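Local coordinates for protein 1-pyrroline-5-carboxylate dehydrogenase (Thermus thermophilus, PDB 1UZB) that probably oxidises glutamate semialdehyde, in equilibrium with 1-pyrroline-5-carboxylate, to glutamate as an NAD(P)-dependent member of the aldehyde dehydrogenase family, at residues A118-E123 against F185-F190; E347-G352 against I399-F404. All coordinates share one frame; numbering follows the deposited sequence.

Contact 1: A118-E123 against F185-F190; sequences ATLVYE and FPVAIF
Leu120 overlaps Pro186 and Val187 with the end of its side chain. CD2 does most of the touching. It lies 3.3 Å from Pro186 CG, closer than ordinary van der Waals contact. The same methyl is 3.7 Å from Val187 CG2. Leu120 CD1 joins from the neighbouring branch, 3.9 Å from that valine methyl. With chi1 at -75°, CG of Leu120 stands anti to the carbonyl carbon, and the branched end is carried off the helix toward the loop. In Val187 the contacting methyl, CG2, is the branch beside the backbone N. No hydrogen bond crosses between the segments, so the contact is purely apolar. Asp134 on helix 128-149 touches all three side chains. Its OD1 also accepts a hydrogen bond from Ala188 N at the start of helix 188-199. Val215 on helix 213-226 packs against Pro186 and Val187. Trimming Leu120 to an alanine removes the methyl that meets Pro186 and both that meet Val187, and would probably leave a gap beside them. The contact packs helix 113-124 against the loop that leads into helix 188-199. That loop carries the Trp-Asn-Phe-Pro sequence characteristic of aldehyde dehydrogenases, whose asparagine contributes to the oxyanion hole in well-studied relatives.

Contact 2: E347-G352 against I399-F404; sequences ERLSVG and IAPTVF
Pro401 is the most covered residue of this contact, and Val351 and Leu349 share its ring. Each takes a different ring atom. Leu349 CD1 lies 3.9 Å from Pro401 CG, and the two side chains meet at a slant. Val351 approaches end on, with CG2 3.9 Å from Pro401 CD. Both distances are normal for carbon atoms in contact, and neither pair is strained. The two aliphatic residues are two positions apart in an extended chain. Ser350 lies between them with its CB directed away, and the residues on either side of it can both face the proline. In Val351 the methyl that meets the ring, CG2, is anti to the carbonyl carbon. The other methyl, CG1, is anti to the backbone N (chi1 -173°) and comes to 4.2 Å from the backbone O of Ile399. No hydrogen bond joins the two segments. Within 399-404, Thr402 OG1 donates to Ala400 O at 2.8 Å, so a bond spans the proline at the start of the strand. The hydroxyl is tilted 30° from the plane of that carbonyl. Thr402 OG1 also has Gly389 N as a partner. Tyr315 of helix 303-315 touches both Leu349 and Pro401. On the other segment, Ser350 and Gly352 make backbone hydrogen bonds with Leu360. The contact therefore joins the loop after helix 332-346 to the entry of strand 402-405. This strand lies near one end of a mixed, mostly parallel sheet, flanked by helices such as 303-315 and 366-379, the alpha/beta build of the aldehyde dehydrogenase catalytic domain.

In the fold
Contact 1 is a core contact, with all its touching residues buried and its centre about 11 Å from the centre of the chain. Contact 2 lies about 24 Å from that point and is only partly buried. Their centres are about 22 Å apart, their nearest atoms about 8 Å, and they do not touch. They share no helix or strand. Contact 1 brings a helix to a loop at a helix start, while contact 2 brings a loop to a strand start. Both are apolar and include a proline, but only contact 2 is built round it. Contact 1 is the tighter, with one leucine serving two residues; in contact 2 one proline serves two residues at ordinary distances.

Contact 1: A118-E123 against F185-F190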
ATOM      1  N   ALA A 118     -10.657 -34.711 -25.442  1.00  5.57           N
ATOM      2  CA  ALA A 118     -11.127 -35.881 -26.176  1.00  5.95           C
ATOM      3  C   ALA A 118     -11.243 -37.093 -25.261  1.00  5.76           C
ATOM      4  O   ALA A 118     -12.144 -37.920 -25.420  1.00  6.91           O
ATOM      5  CB  ALA A 118     -10.181 -36.185 -27.330  1.00  6.93           C
ATOM      6  N   THR A 119     -10.333 -37.201 -24.299  1.00  5.56           N
ATOM      7  CA  THR A 119     -10.361 -38.324 -23.374  1.00  5.89           C
ATOM      8  C   THR A 119     -11.599 -38.210 -22.483  1.00  6.46           C
ATOM      9  O   THR A 119     -12.220 -39.215 -22.147  1.00  7.27           O
ATOM     10  CB  THR A 119      -9.079 -38.383 -22.518  1.00  6.09           C
ATOM     11  OG1 THR A 119      -7.937 -38.436 -23.382  1.00  8.19           O
ATOM     12  CG2 THR A 119      -9.081 -39.627 -21.641  1.00  9.01           C
ATOM     13  N   LEU A 120     -11.965 -36.986 -22.114  1.00  6.32           N
ATOM     14  CA  LEU A 120     -13.158 -36.764 -21.295  1.00  6.26           C
ATOM     15  C   LEU A 120     -14.415 -37.123 -22.083  1.00  5.86           C
ATOM     16  O   LEU A 120     -15.363 -37.693 -21.540  1.00  6.37           O
ATOM     17  CB  LEU A 120     -13.245 -35.299 -20.858  1.00  6.62           C
ATOM     18  CG  LEU A 120     -12.284 -34.855 -19.756  1.00  5.59           C
ATOM     19  CD1 LEU A 120     -12.388 -33.350 -19.582  1.00  6.36           C
ATOM     20  CD2 LEU A 120     -12.617 -35.569 -18.452  1.00  7.27           C
ATOM     21  N   VAL A 121     -14.426 -36.763 -23.362  1.00  5.51           N
ATOM     22  CA  VAL A 121     -15.559 -37.062 -24.224  1.00  5.86           C
ATOM     23  C   VAL A 121     -15.832 -38.565 -24.218  1.00  6.68           C
ATOM     24  O   VAL A 121     -16.960 -39.002 -23.985  1.00  7.20           O
ATOM     25  CB  VAL A 121     -15.280 -36.600 -25.678  1.00  5.72           C
ATOM     26  CG1 VAL A 121     -16.355 -37.132 -26.616  1.00  6.25           C
ATOM     27  CG2 VAL A 121     -15.233 -35.076 -25.740  1.00  5.68           C
ATOM     28  N   TYR A 122     -14.788 -39.352 -24.459  1.00  6.62           N
ATOM     29  CA  TYR A 122     -14.924 -40.802 -24.504  1.00  6.33           C
ATOM     30  C   TYR A 122     -15.048 -41.521 -23.169  1.00  6.59           C
ATOM     31  O   TYR A 122     -15.817 -42.479 -23.065  1.00  7.27           O
ATOM     32  CB  TYR A 122     -13.762 -41.417 -25.294  1.00  6.96           C
ATOM     33  CG  TYR A 122     -13.844 -41.161 -26.780  1.00  6.92           C
ATOM     34  CD1 TYR A 122     -12.849 -40.444 -27.443  1.00  7.81           C
ATOM     35  CD2 TYR A 122     -14.933 -41.619 -27.522  1.00  7.73           C
ATOM     36  CE1 TYR A 122     -12.937 -40.190 -28.810  1.00  9.38           C
ATOM     37  CE2 TYR A 122     -15.031 -41.371 -28.886  1.00  8.77           C
ATOM     38  CZ  TYR A 122     -14.030 -40.656 -29.520  1.00  9.92           C
ATOM     39  OH  TYR A 122     -14.128 -40.407 -30.870  1.00 13.43           O
ATOM     40  N   GLU A 123     -14.319 -41.075 -22.146  1.00  5.79           N
ATOM     41  CA  GLU A 123     -14.375 -41.770 -20.862  1.00  6.09           C
ATOM     42  C   GLU A 123     -15.555 -41.439 -19.951  1.00  5.99           C
ATOM     43  O   GLU A 123     -16.064 -42.329 -19.262  1.00  6.00           O
ATOM     44  CB  GLU A 123     -13.075 -41.585 -20.070  1.00  6.94           C
ATOM     45  CG  GLU A 123     -12.976 -42.584 -18.918  1.00  8.01           C
ATOM     46  CD  GLU A 123     -11.667 -42.525 -18.150  1.00  8.79           C
ATOM     47  OE1 GLU A 123     -11.320 -43.547 -17.514  1.00  8.91           O
ATOM     48  OE2 GLU A 123     -10.995 -41.469 -18.167  1.00 10.07           O
ATOM     49  N   PHE A 185     -15.793 -34.271 -12.817  1.00  6.02           N
ATOM     50  CA  PHE A 185     -14.795 -33.287 -13.243  1.00  6.99           C
ATOM     51  C   PHE A 185     -13.467 -33.954 -12.918  1.00  7.39           C
ATOM     52  O   PHE A 185     -12.705 -33.483 -12.076  1.00  6.47           O
ATOM     53  CB  PHE A 185     -14.940 -31.965 -12.488  1.00  8.59           C
ATOM     54  CG  PHE A 185     -16.126 -31.158 -12.925  1.00 10.16           C
ATOM     55  CD1 PHE A 185     -17.362 -31.324 -12.309  1.00 12.03           C
ATOM     56  CD2 PHE A 185     -16.018 -30.262 -13.986  1.00 12.21           C
ATOM     57  CE1 PHE A 185     -18.479 -30.608 -12.745  1.00 11.54           C
ATOM     58  CE2 PHE A 185     -17.126 -29.544 -14.430  1.00 13.15           C
ATOM     59  CZ  PHE A 185     -18.360 -29.719 -13.807  1.00 12.93           C
ATOM     60  N   PRO A 186     -13.177 -35.073 -13.607  1.00  8.16           N
ATOM     61  CA  PRO A 186     -11.970 -35.883 -13.441  1.00  7.93           C
ATOM     62  C   PRO A 186     -10.637 -35.293 -13.863  1.00  7.19           C
ATOM     63  O   PRO A 186      -9.595 -35.918 -13.668  1.00  8.00           O
ATOM     64  CB  PRO A 186     -12.319 -37.160 -14.185  1.00  8.25           C
ATOM     65  CG  PRO A 186     -13.100 -36.653 -15.327  1.00  6.88           C
ATOM     66  CD  PRO A 186     -13.992 -35.588 -14.724  1.00  8.12           C
ATOM     67  N   VAL A 187     -10.664 -34.118 -14.476  1.00  6.92           N
ATOM     68  CA  VAL A 187      -9.416 -33.454 -14.816  1.00  7.05           C
ATOM     69  C   VAL A 187      -9.340 -32.232 -13.901  1.00  6.53           C
ATOM     70  O   VAL A 187      -8.403 -32.092 -13.128  1.00  6.95           O
ATOM     71  CB  VAL A 187      -9.346 -33.006 -16.293  1.00  6.31           C
ATOM     72  CG1 VAL A 187      -8.032 -32.267 -16.541  1.00  7.34           C
ATOM     73  CG2 VAL A 187      -9.429 -34.218 -17.206  1.00 10.28           C
ATOM     74  N   ALA A 188     -10.361 -31.381 -13.952  1.00  5.40           N
ATOM     75  CA  ALA A 188     -10.395 -30.169 -13.138  1.00  5.59           C
ATOM     76  C   ALA A 188     -10.295 -30.359 -11.622  1.00  5.61           C
ATOM     77  O   ALA A 188      -9.347 -29.887 -11.000  1.00  5.13           O
ATOM     78  CB  ALA A 188     -11.648 -29.365 -13.463  1.00  6.16           C
ATOM     79  N   ILE A 189     -11.278 -31.027 -11.023  1.00  5.44           N
ATOM     80  CA  ILE A 189     -11.267 -31.215  -9.573  1.00  5.28           C
ATOM     81  C   ILE A 189     -10.153 -32.159  -9.123  1.00  5.81           C
ATOM     82  O   ILE A 189      -9.539 -31.955  -8.079  1.00  6.54           O
ATOM     83  CB  ILE A 189     -12.651 -31.681  -9.087  1.00  7.11           C
ATOM     84  CG1 ILE A 189     -13.666 -30.563  -9.351  1.00 10.13           C
ATOM     85  CG2 ILE A 189     -12.618 -32.013  -7.598  1.00  7.01           C
ATOM     86  CD1 ILE A 189     -15.084 -30.902  -8.960  1.00 12.44           C
ATOM     87  N   PHE A 190      -9.886 -33.183  -9.924  1.00  5.50           N
ATOM     88  CA  PHE A 190      -8.810 -34.126  -9.645  1.00  5.70           C
ATOM     89  C   PHE A 190      -7.516 -33.311  -9.509  1.00  5.62           C
ATOM     90  O   PHE A 190      -6.778 -33.439  -8.534  1.00  5.57           O
ATOM     91  CB  PHE A 190      -8.705 -35.108 -10.819  1.00  6.72           C
ATOM     92  CG  PHE A 190      -7.623 -36.142 -10.675  1.00  6.84           C
ATOM     93  CD1 PHE A 190      -7.789 -37.233  -9.830  1.00  8.62           C
ATOM     94  CD2 PHE A 190      -6.457 -36.047 -11.425  1.00  7.14           C
ATOM     95  CE1 PHE A 190      -6.806 -38.221  -9.739  1.00  8.77           C
ATOM     96  CE2 PHE A 190      -5.468 -37.028 -11.343  1.00  8.93           C
ATOM     97  CZ  PHE A 190      -5.644 -38.119 -10.499  1.00  7.63           C
TER

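Contact 2: E347-G352 against I399-F404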
ATOM      1  N   GLU A 347     -37.176 -29.630 -24.946  1.00 10.94           N
ATOM      2  CA  GLU A 347     -37.594 -30.668 -25.882  1.00 13.11           C
ATOM      3  C   GLU A 347     -36.796 -30.655 -27.182  1.00 12.90           C
ATOM      4  O   GLU A 347     -36.864 -31.604 -27.964  1.00 15.64           O
ATOM      5  CB  GLU A 347     -39.094 -30.545 -26.183  1.00 15.37           C
ATOM      6  CG  GLU A 347     -39.507 -29.263 -26.880  1.00 19.13           C
ATOM      7  CD  GLU A 347     -41.005 -29.197 -27.132  1.00 22.43           C
ATOM      8  OE1 GLU A 347     -41.475 -28.175 -27.674  1.00 25.76           O
ATOM      9  OE2 GLU A 347     -41.713 -30.168 -26.786  1.00 24.77           O
ATOM     10  N   ARG A 348     -36.034 -29.588 -27.412  1.00 11.50           N
ATOM     11  CA  ARG A 348     -35.233 -29.484 -28.632  1.00 12.85           C
ATOM     12  C   ARG A 348     -33.799 -29.965 -28.431  1.00 12.32           C
ATOM     13  O   ARG A 348     -33.013 -30.015 -29.377  1.00 13.45           O
ATOM     14  CB  ARG A 348     -35.204 -28.038 -29.138  1.00 15.20           C
ATOM     15  CG  ARG A 348     -36.566 -27.444 -29.447  1.00 19.86           C
ATOM     16  CD  ARG A 348     -36.437 -26.279 -30.414  1.00 22.99           C
ATOM     17  NE  ARG A 348     -35.444 -25.297 -29.984  1.00 26.18           N
ATOM     18  CZ  ARG A 348     -35.568 -24.523 -28.909  1.00 26.95           C
ATOM     19  NH1 ARG A 348     -36.647 -24.611 -28.144  1.00 29.01           N
ATOM     20  NH2 ARG A 348     -34.610 -23.658 -28.602  1.00 27.47           N
ATOM     21  N   LEU A 349     -33.461 -30.315 -27.196  1.00 10.48           N
ATOM     22  CA  LEU A 349     -32.114 -30.778 -26.879  1.00  9.76           C
ATOM     23  C   LEU A 349     -31.798 -32.126 -27.522  1.00  9.88           C
ATOM     24  O   LEU A 349     -32.597 -33.060 -27.453  1.00 11.46           O
ATOM     25  CB  LEU A 349     -31.943 -30.880 -25.360  1.00  9.04           C
ATOM     26  CG  LEU A 349     -32.058 -29.585 -24.552  1.00  9.34           C
ATOM     27  CD1 LEU A 349     -32.009 -29.912 -23.067  1.00 10.94           C
ATOM     28  CD2 LEU A 349     -30.934 -28.628 -24.933  1.00 10.98           C
ATOM     29  N   SER A 350     -30.630 -32.220 -28.151  1.00  8.05           N
ATOM     30  CA  SER A 350     -30.212 -33.466 -28.781  1.00  8.63           C
ATOM     31  C   SER A 350     -29.515 -34.354 -27.756  1.00  8.76           C
ATOM     32  O   SER A 350     -28.860 -33.861 -26.835  1.00  8.99           O
ATOM     33  CB  SER A 350     -29.269 -33.181 -29.953  1.00 10.12           C
ATOM     34  OG  SER A 350     -28.087 -32.528 -29.524  1.00 10.38           O
ATOM     35  N   VAL A 351     -29.669 -35.664 -27.917  1.00  7.73           N
ATOM     36  CA  VAL A 351     -29.063 -36.633 -27.014  1.00  8.36           C
ATOM     37  C   VAL A 351     -28.414 -37.728 -27.848  1.00  8.16           C
ATOM     38  O   VAL A 351     -29.047 -38.291 -28.741  1.00  9.76           O
ATOM     39  CB  VAL A 351     -30.121 -37.285 -26.099  1.00  8.24           C
ATOM     40  CG1 VAL A 351     -29.441 -38.150 -25.051  1.00 10.54           C
ATOM     41  CG2 VAL A 351     -30.984 -36.214 -25.443  1.00 10.71           C
ATOM     42  N   GLY A 352     -27.156 -38.035 -27.565  1.00  7.26           N
ATOM     43  CA  GLY A 352     -26.487 -39.074 -28.324  1.00  8.00           C
ATOM     44  C   GLY A 352     -25.042 -39.249 -27.923  1.00  7.68           C
ATOM     45  O   GLY A 352     -24.604 -38.669 -26.933  1.00  6.88           O
ATOM     46  N   ILE A 399     -30.392 -40.882 -21.275  1.00  8.91           N
ATOM     47  CA  ILE A 399     -31.631 -40.541 -20.589  1.00  9.33           C
ATOM     48  C   ILE A 399     -32.105 -39.196 -21.131  1.00  9.19           C
ATOM     49  O   ILE A 399     -31.318 -38.258 -21.272  1.00  9.77           O
ATOM     50  CB  ILE A 399     -31.422 -40.434 -19.064  1.00  9.21           C
ATOM     51  CG1 ILE A 399     -30.929 -41.774 -18.516  1.00  8.87           C
ATOM     52  CG2 ILE A 399     -32.726 -40.041 -18.386  1.00  9.30           C
ATOM     53  CD1 ILE A 399     -30.644 -41.772 -17.030  1.00  9.82           C
ATOM     54  N   ALA A 400     -33.391 -39.108 -21.443  1.00  9.59           N
ATOM     55  CA  ALA A 400     -33.956 -37.881 -21.987  1.00  8.69           C
ATOM     56  C   ALA A 400     -34.137 -36.788 -20.938  1.00  9.25           C
ATOM     57  O   ALA A 400     -34.401 -37.075 -19.771  1.00  9.09           O
ATOM     58  CB  ALA A 400     -35.302 -38.185 -22.640  1.00 11.77           C
ATOM     59  N   PRO A 401     -33.972 -35.515 -21.341  1.00  9.48           N
ATOM     60  CA  PRO A 401     -34.141 -34.391 -20.417  1.00  8.03           C
ATOM     61  C   PRO A 401     -35.524 -34.572 -19.802  1.00  8.17           C
ATOM     62  O   PRO A 401     -36.518 -34.730 -20.515  1.00  8.59           O
ATOM     63  CB  PRO A 401     -34.060 -33.178 -21.336  1.00  8.98           C
ATOM     64  CG  PRO A 401     -33.064 -33.622 -22.353  1.00  8.36           C
ATOM     65  CD  PRO A 401     -33.503 -35.043 -22.657  1.00 10.36           C
ATOM     66  N   THR A 402     -35.580 -34.549 -18.477  1.00  6.82           N
ATOM     67  CA  THR A 402     -36.821 -34.780 -17.763  1.00  7.53           C
ATOM     68  C   THR A 402     -37.277 -33.609 -16.909  1.00  7.10           C
ATOM     69  O   THR A 402     -36.464 -32.926 -16.282  1.00  7.04           O
ATOM     70  CB  THR A 402     -36.665 -36.030 -16.884  1.00  7.43           C
ATOM     71  OG1 THR A 402     -36.303 -37.139 -17.716  1.00  8.49           O
ATOM     72  CG2 THR A 402     -37.955 -36.345 -16.143  1.00  8.48           C
ATOM     73  N   VAL A 403     -38.588 -33.390 -16.882  1.00  6.86           N
ATOM     74  CA  VAL A 403     -39.169 -32.314 -16.094  1.00  7.55           C
ATOM     75  C   VAL A 403     -40.420 -32.762 -15.350  1.00  6.80           C
ATOM     76  O   VAL A 403     -41.323 -33.374 -15.932  1.00  6.51           O
ATOM     77  CB  VAL A 403     -39.573 -31.103 -16.971  1.00  6.12           C
ATOM     78  CG1 VAL A 403     -40.163 -29.998 -16.096  1.00  7.69           C
ATOM     79  CG2 VAL A 403     -38.369 -30.580 -17.733  1.00  8.34           C
ATOM     80  N   PHE A 404     -40.449 -32.479 -14.052  1.00  6.37           N
ATOM     81  CA  PHE A 404     -41.612 -32.767 -13.219  1.00  5.97           C
ATOM     82  C   PHE A 404     -42.090 -31.404 -12.745  1.00  7.44           C
ATOM     83  O   PHE A 404     -41.270 -30.533 -12.439  1.00  7.33           O
ATOM     84  CB  PHE A 404     -41.252 -33.589 -11.978  1.00  6.44           C
ATOM     85  CG  PHE A 404     -40.954 -35.036 -12.254  1.00  7.30           C
ATOM     86  CD1 PHE A 404     -39.647 -35.473 -12.427  1.00  9.09           C
ATOM     87  CD2 PHE A 404     -41.987 -35.970 -12.311  1.00  7.03           C
ATOM     88  CE1 PHE A 404     -39.364 -36.820 -12.651  1.00  7.87           C
ATOM     89  CE2 PHE A 404     -41.717 -37.321 -12.536  1.00  8.78           C
ATOM     90  CZ  PHE A 404     -40.405 -37.747 -12.705  1.00  8.84           C
TER